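PDB 1ORN: endonuclease III from Geobacillus stearothermophilus, which excises damaged, mainly oxidised, pyrimidine bases from DNA and cleaves the strand at the resulting abasic site, passing through a covalent protein–DNA intermediate. Local coordinates for residues D15-M20 / L152-W157; P137-D142 / T167-I172; I185-Y190 / C202-L207. One frame throughout, in Å; residues are numbered along the deposited sequence.

Interaction 1. Residues D15-M20 / L152-W157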
loop_
_atom_site.group_PDB
_atom_site.type_symbol
_atom_site.label_atom_id
_atom_site.label_comp_id
_atom_site.label_asym_id
_atom_site.label_seq_id
_atom_site.Cartn_x
_atom_site.Cartn_y
_atom_site.Cartn_z
ATOM N N ASP C 15 7.194 17.035 6.422
ATOM C CA ASP C 15 6.388 18.241 6.594
ATOM C C ASP C 15 6.102 18.882 5.238
ATOM O O ASP C 15 5.020 19.428 5.014
ATOM C CB ASP C 15 7.115 19.231 7.500
ATOM N N GLU C 16 7.071 18.808 4.332
ATOM C CA GLU C 16 6.919 19.390 3.003
ATOM C C GLU C 16 5.957 18.560 2.155
ATOM O O GLU C 16 5.126 19.110 1.430
ATOM C CB GLU C 16 8.279 19.475 2.308
ATOM C CG GLU C 16 8.305 20.389 1.089
ATOM C CD GLU C 16 8.076 21.855 1.444
ATOM O OE1 GLU C 16 8.831 22.393 2.283
ATOM O OE2 GLU C 16 7.144 22.468 0.879
ATOM N N MET C 17 6.076 17.236 2.239
ATOM C CA MET C 17 5.197 16.351 1.480
ATOM C C MET C 17 3.754 16.627 1.873
ATOM O O MET C 17 2.842 16.502 1.057
ATOM C CB MET C 17 5.521 14.882 1.769
ATOM C CG MET C 17 6.910 14.456 1.362
ATOM S SD MET C 17 7.198 12.689 1.663
ATOM C CE MET C 17 9.003 12.593 1.391
ATOM N N ALA C 18 3.552 16.990 3.136
ATOM C CA ALA C 18 2.220 17.284 3.644
ATOM C C ALA C 18 1.676 18.548 2.984
ATOM O O ALA C 18 0.483 18.645 2.707
ATOM C CB ALA C 18 2.261 17.458 5.161
ATOM N N LYS C 19 2.559 19.510 2.733
ATOM C CA LYS C 19 2.164 20.765 2.100
ATOM C C LYS C 19 1.880 20.568 0.617
ATOM O O LYS C 19 1.051 21.270 0.036
ATOM C CB LYS C 19 3.264 21.823 2.269
ATOM C CG LYS C 19 3.482 22.275 3.703
ATOM C CD LYS C 19 4.524 23.385 3.782
ATOM N N MET C 20 2.567 19.608 0.009
ATOM C CA MET C 20 2.397 19.328 -1.409
ATOM C C MET C 20 1.160 18.472 -1.675
ATOM O O MET C 20 0.471 18.654 -2.679
ATOM C CB MET C 20 3.640 18.621 -1.947
ATOM C CG MET C 20 3.693 18.515 -3.458
ATOM S SD MET C 20 5.201 17.725 -4.057
ATOM C CE MET C 20 6.422 18.515 -3.019
ATOM N N LEU C 152 15.670 9.899 -0.859
ATOM C CA LEU C 152 15.857 11.027 0.049
ATOM C C LEU C 152 16.927 10.791 1.115
ATOM O O LEU C 152 17.485 11.741 1.668
ATOM C CB LEU C 152 14.526 11.362 0.721
ATOM C CG LEU C 152 13.895 12.745 0.530
ATOM C CD1 LEU C 152 14.507 13.501 -0.649
ATOM C CD2 LEU C 152 12.399 12.544 0.346
ATOM N N GLY C 153 17.215 9.530 1.409
ATOM C CA GLY C 153 18.218 9.240 2.415
ATOM C C GLY C 153 17.641 8.987 3.792
ATOM O O GLY C 153 18.324 9.162 4.798
ATOM N N PHE C 154 16.376 8.585 3.843
ATOM C CA PHE C 154 15.723 8.285 5.109
ATOM C C PHE C 154 16.398 7.048 5.696
ATOM O O PHE C 154 16.519 6.904 6.912
ATOM C CB PHE C 154 14.238 7.977 4.882
ATOM C CG PHE C 154 13.373 9.193 4.660
ATOM C CD1 PHE C 154 13.925 10.422 4.311
ATOM C CD2 PHE C 154 11.985 9.092 4.775
ATOM C CE1 PHE C 154 13.111 11.531 4.078
ATOM C CE2 PHE C 154 11.160 10.196 4.543
ATOM C CZ PHE C 154 11.725 11.417 4.194
ATOM N N CYS C 155 16.827 6.160 4.807
ATOM C CA CYS C 155 17.483 4.913 5.182
ATOM C C CYS C 155 18.512 4.571 4.108
ATOM O O CYS C 155 18.684 5.325 3.152
ATOM C CB CYS C 155 16.449 3.792 5.268
ATOM S SG CYS C 155 15.576 3.531 3.707
ATOM N N ARG C 156 19.194 3.439 4.263
ATOM C CA ARG C 156 20.201 3.023 3.284
ATOM C C ARG C 156 19.558 2.274 2.118
ATOM O O ARG C 156 18.533 1.618 2.283
ATOM C CB ARG C 156 21.265 2.133 3.949
ATOM C CG ARG C 156 22.096 2.838 5.017
ATOM C CD ARG C 156 23.216 1.938 5.535
ATOM N N TRP C 157 20.168 2.373 0.940
ATOM C CA TRP C 157 19.635 1.713 -0.249
ATOM C C TRP C 157 19.464 0.201 -0.134
ATOM O O TRP C 157 18.632 -0.386 -0.829
ATOM C CB TRP C 157 20.500 2.029 -1.477
ATOM C CG TRP C 157 20.128 3.327 -2.139
ATOM C CD1 TRP C 157 20.705 4.551 -1.942
ATOM C CD2 TRP C 157 19.053 3.534 -3.061
ATOM N NE1 TRP C 157 20.051 5.507 -2.685
ATOM C CE2 TRP C 157 19.033 4.908 -3.381
ATOM C CE3 TRP C 157 18.099 2.687 -3.649
ATOM C CZ2 TRP C 157 18.096 5.458 -4.265
ATOM C CZ3 TRP C 157 17.166 3.238 -4.528
ATOM C CH2 TRP C 157 17.174 4.609 -4.826
#
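Met17 of helix 7-20 reaches Leu152 and Phe154 across an apolar seam in the all-helical HhH-GPD glycosylase fold, where the N-terminal helix packs against the end of helix 143-152 and the loop that follows. The backbones stay well apart, with 12.0 Å between Met17 CA and Leu152 CA, so long side chains make the contact. Early in segment 15-20, Glu16 packs on Pro203. Met17, one residue on, is directed toward the other segment. Its CG stands beside the backbone N (chi1 -63°) and the chain beyond is fully extended, which brings the terminal methyl up against both partners. There Met17 CE meets Leu152 CD2 at 3.6 Å, the two side chains tip to tip. The same Met17 CE comes 4.1 Å from Phe154 CZ, approaching the far end of the ring at a slant. Phe187 and Val148 also pack on Met17, and all three touching residues are buried. Last on the helix, Met20 joins Glu16 in covering Pro203. On the other side, Gly153 is the first residue to leave helix 143-152; its positive phi (96°) turns the chain so that Phe154 also faces Met17, while Ile10, Cys13 and Leu14 of helix 7-20 line the Phe154 ring. Leu152 links this seam to the iron–sulfur cluster. Its chi1 of -119° departs from a staggered position, and its two methyls divide the work: CD2 goes to Met17, while Leu152 CD1 lies 3.5 Å from SF4 S3.

Interaction 2. Residues P137-D142 / T167-I172. With nucleotides of chain B.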
loop_
_atom_site.group_PDB
_atom_site.type_symbol
_atom_site.label_atom_id
_atom_site.label_comp_id
_atom_site.label_asym_id
_atom_site.label_seq_id
_atom_site.Cartn_x
_atom_site.Cartn_y
_atom_site.Cartn_z
ATOM N N PRO C 137 -2.938 2.654 13.746
ATOM C CA PRO C 137 -1.729 3.247 13.175
ATOM C C PRO C 137 -0.767 2.193 12.631
ATOM O O PRO C 137 -0.457 1.201 13.294
ATOM C CB PRO C 137 -1.144 4.040 14.344
ATOM C CG PRO C 137 -1.652 3.307 15.546
ATOM C CD PRO C 137 -3.071 2.994 15.172
ATOM N N ALA C 138 -0.314 2.409 11.403
ATOM C CA ALA C 138 0.624 1.498 10.762
ATOM C C ALA C 138 1.174 2.187 9.532
ATOM O O ALA C 138 0.543 3.094 8.984
ATOM C CB ALA C 138 -0.081 0.202 10.363
ATOM N N ILE C 139 2.361 1.768 9.117
ATOM C CA ILE C 139 2.995 2.322 7.932
ATOM C C ILE C 139 3.229 1.178 6.955
ATOM O O ILE C 139 4.073 0.313 7.187
ATOM C CB ILE C 139 4.348 2.974 8.267
ATOM C CG1 ILE C 139 4.141 4.092 9.292
ATOM C CG2 ILE C 139 4.994 3.514 6.996
ATOM C CD1 ILE C 139 5.424 4.761 9.732
ATOM N N ALA C 140 2.460 1.171 5.874
ATOM C CA ALA C 140 2.583 0.141 4.856
ATOM C C ALA C 140 3.680 0.570 3.892
ATOM O O ALA C 140 3.600 1.643 3.293
ATOM C CB ALA C 140 1.266 -0.015 4.116
ATOM N N VAL C 141 4.712 -0.254 3.747
ATOM C CA VAL C 141 5.806 0.080 2.848
ATOM C C VAL C 141 5.692 -0.677 1.525
ATOM O O VAL C 141 5.894 -1.898 1.466
ATOM C CB VAL C 141 7.177 -0.209 3.505
ATOM C CG1 VAL C 141 8.311 0.153 2.538
ATOM C CG2 VAL C 141 7.305 0.591 4.797
ATOM N N ASP C 142 5.364 0.076 0.475
ATOM C CA ASP C 142 5.194 -0.427 -0.884
ATOM C C ASP C 142 6.336 0.112 -1.746
ATOM O O ASP C 142 7.305 0.667 -1.237
ATOM C CB ASP C 142 3.888 0.106 -1.468
ATOM C CG ASP C 142 3.993 1.577 -1.841
ATOM O OD1 ASP C 142 4.525 2.360 -1.020
ATOM O OD2 ASP C 142 3.556 1.953 -2.952
ATOM N N THR C 167 12.192 2.442 10.683
ATOM C CA THR C 167 12.821 3.762 10.689
ATOM C C THR C 167 11.756 4.849 10.782
ATOM O O THR C 167 11.872 5.780 11.574
ATOM C CB THR C 167 13.655 3.998 9.410
ATOM O OG1 THR C 167 14.737 3.061 9.365
ATOM C CG2 THR C 167 14.219 5.414 9.386
ATOM N N LEU C 168 10.710 4.720 9.973
ATOM C CA LEU C 168 9.632 5.702 9.974
ATOM C C LEU C 168 8.843 5.696 11.284
ATOM O O LEU C 168 8.456 6.751 11.785
ATOM C CB LEU C 168 8.695 5.437 8.794
ATOM C CG LEU C 168 9.350 5.674 7.429
ATOM C CD1 LEU C 168 8.478 5.108 6.320
ATOM C CD2 LEU C 168 9.578 7.169 7.237
ATOM N N MET C 169 8.606 4.513 11.838
ATOM C CA MET C 169 7.857 4.413 13.087
ATOM C C MET C 169 8.555 5.127 14.241
ATOM O O MET C 169 7.898 5.656 15.136
ATOM C CB MET C 169 7.611 2.947 13.458
ATOM C CG MET C 169 6.582 2.247 12.577
ATOM S SD MET C 169 5.960 0.711 13.305
ATOM C CE MET C 169 7.300 -0.421 12.932
ATOM N N LYS C 170 9.884 5.145 14.215
ATOM C CA LYS C 170 10.661 5.796 15.270
ATOM C C LYS C 170 10.781 7.308 15.088
ATOM O O LYS C 170 11.018 8.038 16.051
ATOM C CB LYS C 170 12.066 5.195 15.338
ATOM C CG LYS C 170 12.098 3.720 15.673
ATOM C CD LYS C 170 13.510 3.166 15.546
ATOM C CE LYS C 170 13.534 1.658 15.739
ATOM N NZ LYS C 170 14.882 1.085 15.448
ATOM N N ILE C 171 10.622 7.780 13.856
ATOM C CA ILE C 171 10.736 9.210 13.577
ATOM C C ILE C 171 9.392 9.931 13.619
ATOM O O ILE C 171 9.329 11.120 13.939
ATOM C CB ILE C 171 11.374 9.460 12.185
ATOM C CG1 ILE C 171 12.722 8.742 12.082
ATOM C CG2 ILE C 171 11.548 10.955 11.950
ATOM C CD1 ILE C 171 13.731 9.148 13.142
ATOM N N ILE C 172 8.322 9.208 13.302
ATOM C CA ILE C 172 6.984 9.794 13.266
ATOM C C ILE C 172 6.085 9.389 14.429
ATOM O O ILE C 172 6.041 8.223 14.821
ATOM C CB ILE C 172 6.254 9.403 11.961
ATOM C CG1 ILE C 172 7.106 9.792 10.753
ATOM C CG2 ILE C 172 4.891 10.076 11.898
ATOM C CD1 ILE C 172 6.597 9.230 9.452
ATOM P P DG B 8 3.347 -2.528 -4.760
ATOM O OP1 DG B 8 4.728 -2.144 -4.384
ATOM O OP2 DG B 8 2.975 -2.609 -6.205
ATOM O "O5'" DG B 8 3.005 -3.937 -4.106
ATOM C "C5'" DG B 8 3.523 -4.302 -2.827
ATOM C "C4'" DG B 8 3.057 -5.696 -2.485
ATOM O "O4'" DG B 8 3.458 -6.610 -3.533
ATOM C "C3'" DG B 8 3.549 -6.306 -1.176
ATOM O "O3'" DG B 8 2.437 -7.025 -0.643
ATOM C "C2'" DG B 8 4.681 -7.225 -1.618
ATOM C "C1'" DG B 8 4.239 -7.673 -3.004
ATOM N N9 DG B 8 5.320 -7.919 -3.954
ATOM C C8 DG B 8 6.510 -7.241 -4.062
ATOM N N7 DG B 8 7.247 -7.657 -5.058
ATOM C C5 DG B 8 6.504 -8.677 -5.636
ATOM C C6 DG B 8 6.783 -9.500 -6.769
ATOM O O6 DG B 8 7.760 -9.468 -7.524
ATOM N N1 DG B 8 5.768 -10.425 -6.991
ATOM C C2 DG B 8 4.626 -10.539 -6.234
ATOM N N2 DG B 8 3.766 -11.500 -6.603
ATOM N N3 DG B 8 4.346 -9.766 -5.191
ATOM C C4 DG B 8 5.322 -8.866 -4.952
#
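Ile139 plugs its CD1 methyl into the side of helix 161-171 at Leu168 and Met169, joining that helix to the loop after the helix-hairpin-helix of the HhH-GPD fold. The family is named for that motif and for a following Gly/Pro-rich loop that ends in an aspartate, and segment 137-142 fits the description, running from Pro137 to Asp142. In the first shell, Ile139 CD1 presses on Leu168 CB at 3.5 Å, tighter than usual carbon contact. The same CD1 is 4.0 Å from Met169 CG, and it sits close to the helix backbone as well, 3.8 Å from Met169 N. With CG1 beside the backbone N (chi1 -59°) and CD1 fully extended, one branch of Ile139 reaches the helix wall; the other, CG2, meets Leu168 CD1 at 3.9 Å. The two side chains therefore touch at two points while crossing at about a right angle. They meet through carbon atoms, with no hydrogen bond between the segments. Further out, Val141 continues the packing on helix 161-171 through Val161 and Val164. Trp177 of helix 177-191 backs both Pro137 and Met169, and Asn127 ND2 makes a weak hydrogen bond to the Ile139 carbonyl. The loop ends at Asp142, the N-cap of helix 143-152. Its carboxylate accepts two backbone amides, Val145 N on OD1 and His144 N on OD2, and OD2 also hydrogen-bonds a modified side chain. Asp142 CB lies 3.8 Å from the phosphate oxygen OP1 of DG8 of chain B.

Interaction 3. Residues I185-Y190 / C202-L207. With SF4 (iron/sulfur cluster), chain F.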
loop_
_atom_site.group_PDB
_atom_site.type_symbol
_atom_site.label_atom_id
_atom_site.label_comp_id
_atom_site.label_asym_id
_atom_site.label_seq_id
_atom_site.Cartn_x
_atom_site.Cartn_y
_atom_site.Cartn_z
ATOM N N ILE C 185 3.129 8.073 -0.313
ATOM C CA ILE C 185 2.701 7.360 -1.508
ATOM C C ILE C 185 2.357 8.347 -2.618
ATOM O O ILE C 185 2.713 8.141 -3.773
ATOM C CB ILE C 185 1.477 6.464 -1.224
ATOM C CG1 ILE C 185 1.916 5.256 -0.391
ATOM C CG2 ILE C 185 0.849 6.002 -2.536
ATOM C CD1 ILE C 185 0.809 4.279 -0.101
ATOM N N PHE C 186 1.660 9.417 -2.265
ATOM C CA PHE C 186 1.306 10.424 -3.255
ATOM C C PHE C 186 2.565 11.107 -3.777
ATOM O O PHE C 186 2.696 11.350 -4.972
ATOM C CB PHE C 186 0.361 11.460 -2.645
ATOM C CG PHE C 186 -1.100 11.160 -2.879
ATOM C CD1 PHE C 186 -1.645 9.934 -2.507
ATOM C CD2 PHE C 186 -1.933 12.112 -3.468
ATOM C CE1 PHE C 186 -2.997 9.658 -2.718
ATOM C CE2 PHE C 186 -3.284 11.847 -3.683
ATOM C CZ PHE C 186 -3.818 10.621 -3.308
ATOM N N PHE C 187 3.492 11.407 -2.874
ATOM C CA PHE C 187 4.735 12.065 -3.262
ATOM C C PHE C 187 5.453 11.219 -4.309
ATOM O O PHE C 187 5.911 11.728 -5.324
ATOM C CB PHE C 187 5.628 12.260 -2.030
ATOM C CG PHE C 187 6.881 13.044 -2.299
ATOM C CD1 PHE C 187 6.836 14.426 -2.445
ATOM C CD2 PHE C 187 8.111 12.398 -2.406
ATOM C CE1 PHE C 187 8.002 15.156 -2.693
ATOM C CE2 PHE C 187 9.278 13.117 -2.655
ATOM C CZ PHE C 187 9.221 14.501 -2.799
ATOM N N GLY C 188 5.539 9.914 -4.066
ATOM C CA GLY C 188 6.205 9.042 -5.019
ATOM C C GLY C 188 5.392 8.779 -6.277
ATOM O O GLY C 188 5.938 8.693 -7.380
ATOM N N ARG C 189 4.078 8.653 -6.124
ATOM C CA ARG C 189 3.220 8.365 -7.271
ATOM C C ARG C 189 3.111 9.525 -8.252
ATOM O O ARG C 189 3.181 9.334 -9.469
ATOM C CB ARG C 189 1.815 7.982 -6.790
ATOM C CG ARG C 189 0.830 7.640 -7.909
ATOM C CD ARG C 189 -0.484 7.123 -7.331
ATOM N NE ARG C 189 -0.296 5.836 -6.665
ATOM C CZ ARG C 189 -0.998 5.420 -5.617
ATOM N NH1 ARG C 189 -1.946 6.185 -5.098
ATOM N NH2 ARG C 189 -0.751 4.231 -5.084
ATOM N N TYR C 190 2.976 10.729 -7.715
ATOM C CA TYR C 190 2.790 11.916 -8.541
ATOM C C TYR C 190 3.953 12.890 -8.681
ATOM O O TYR C 190 3.914 13.769 -9.542
ATOM C CB TYR C 190 1.575 12.675 -8.025
ATOM C CG TYR C 190 0.314 11.852 -8.048
ATOM C CD1 TYR C 190 -0.283 11.491 -9.258
ATOM C CD2 TYR C 190 -0.275 11.416 -6.863
ATOM C CE1 TYR C 190 -1.441 10.711 -9.285
ATOM C CE2 TYR C 190 -1.431 10.634 -6.878
ATOM C CZ TYR C 190 -2.007 10.285 -8.093
ATOM O OH TYR C 190 -3.141 9.498 -8.115
ATOM N N CYS C 202 11.455 20.293 -7.264
ATOM C CA CYS C 202 11.255 19.665 -5.963
ATOM C C CYS C 202 11.739 20.498 -4.777
ATOM O O CYS C 202 12.886 20.945 -4.742
ATOM C CB CYS C 202 11.933 18.295 -5.935
ATOM S SG CYS C 202 11.558 17.354 -4.441
ATOM N N PRO C 203 10.859 20.709 -3.782
ATOM C CA PRO C 203 11.149 21.481 -2.570
ATOM C C PRO C 203 12.183 20.812 -1.667
ATOM O O PRO C 203 12.653 21.412 -0.698
ATOM C CB PRO C 203 9.787 21.576 -1.884
ATOM C CG PRO C 203 8.814 21.451 -3.019
ATOM C CD PRO C 203 9.430 20.360 -3.840
ATOM N N LEU C 204 12.526 19.567 -1.984
ATOM C CA LEU C 204 13.489 18.818 -1.184
ATOM C C LEU C 204 14.803 18.596 -1.922
ATOM O O LEU C 204 15.710 17.942 -1.411
ATOM C CB LEU C 204 12.890 17.467 -0.779
ATOM C CG LEU C 204 11.636 17.533 0.093
ATOM C CD1 LEU C 204 11.104 16.116 0.302
ATOM C CD2 LEU C 204 11.955 18.198 1.429
ATOM N N LEU C 205 14.899 19.148 -3.126
ATOM C CA LEU C 205 16.105 19.013 -3.935
ATOM C C LEU C 205 17.339 19.453 -3.136
ATOM O O LEU C 205 18.406 18.855 -3.261
ATOM C CB LEU C 205 15.991 19.881 -5.196
ATOM C CG LEU C 205 16.704 19.463 -6.490
ATOM C CD1 LEU C 205 16.912 20.710 -7.344
ATOM C CD2 LEU C 205 18.036 18.798 -6.206
ATOM N N HIS C 206 17.179 20.485 -2.309
ATOM C CA HIS C 206 18.284 21.030 -1.511
ATOM C C HIS C 206 18.918 20.079 -0.496
ATOM O O HIS C 206 19.944 20.404 0.105
ATOM C CB HIS C 206 17.841 22.295 -0.772
ATOM C CG HIS C 206 16.918 22.032 0.377
ATOM N ND1 HIS C 206 15.565 21.832 0.215
ATOM C CD2 HIS C 206 17.158 21.926 1.705
ATOM C CE1 HIS C 206 15.009 21.615 1.393
ATOM N NE2 HIS C 206 15.954 21.665 2.315
ATOM N N LEU C 207 18.314 18.915 -0.288
ATOM C CA LEU C 207 18.872 17.951 0.652
ATOM C C LEU C 207 18.820 16.527 0.113
ATOM O O LEU C 207 19.178 15.583 0.814
ATOM C CB LEU C 207 18.144 18.022 2.004
ATOM C CG LEU C 207 16.618 17.881 2.110
ATOM C CD1 LEU C 207 16.137 16.575 1.490
ATOM C CD2 LEU C 207 16.224 17.941 3.584
HETATM FE FE1 SF4 F . 12.684 15.430 -5.119
HETATM FE FE2 SF4 F . 12.567 12.712 -5.589
HETATM FE FE3 SF4 F . 14.015 14.346 -7.138
HETATM FE FE4 SF4 F . 14.760 13.851 -4.583
HETATM S S1 SF4 F . 14.750 12.333 -6.301
HETATM S S2 SF4 F . 14.862 15.760 -5.673
HETATM S S3 SF4 F . 12.758 13.612 -3.638
HETATM S S4 SF4 F . 11.810 14.379 -6.999
#
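Phe187 CG and Cys202 SG both stand opposite their own backbone N, with chi1 -175° and -173°, and these torsions send the ring and the thiolate sulfur to the same flank of the [4Fe-4S] cluster. Cys202 SG binds the iron FE1 at 2.3 Å. Cys192, Cys199 and Cys208 also belong to the pocket, giving the C-X6-C-X2-C-X5-C spacing of endonuclease III. The Phe187 ring presents its edge: CE2 lies 3.6 Å from the cluster sulfide S3, which is in the ring plane. Cys202 SG sits at that edge too, 4.0 Å from Phe187 CZ, a sulfur–aromatic contact. From another direction Leu204 CD1 approaches Phe187 CZ, also at 4.0 Å, so carbon and sulfur share the end of the ring. A type I turn from Cys202 to Leu205 holds the ligand loop, and the Leu204 amide turns back to the ligand: Leu204 N donates to Cys202 SG at 3.4 Å with an N-H...S angle of 159°. Such a bond would be expected to stabilise the charge on the metal-bound sulfur. The contact thus spans from helix 177-191, which carries Phe187, to the loop before helix 209-215. Helix 7-20 covers the ring through Met20, and helix 143-152 closes in with Val148 against Phe187 and Leu152 against Leu204.

Overall arrangement
Each contact joins a helix to a loop; the chain has no strands. Interactions 1 and 3 have centres 7 Å apart and touch directly, and both contribute residues to the iron–sulfur pocket. Interaction 2 lies 12 Å from interaction 1, centre to centre, meeting it where Phe154 packs on Thr167 and Leu168, and 17 Å from interaction 3. In sequence, interactions 1 and 2 interleave, whereas interaction 3 opens after both have closed. Helix 143-152 runs through the group: Asp142 caps its start in interaction 2 and Leu152 ends it in interaction 1. Packing is therefore continuous from the cluster to the DNA-facing loop.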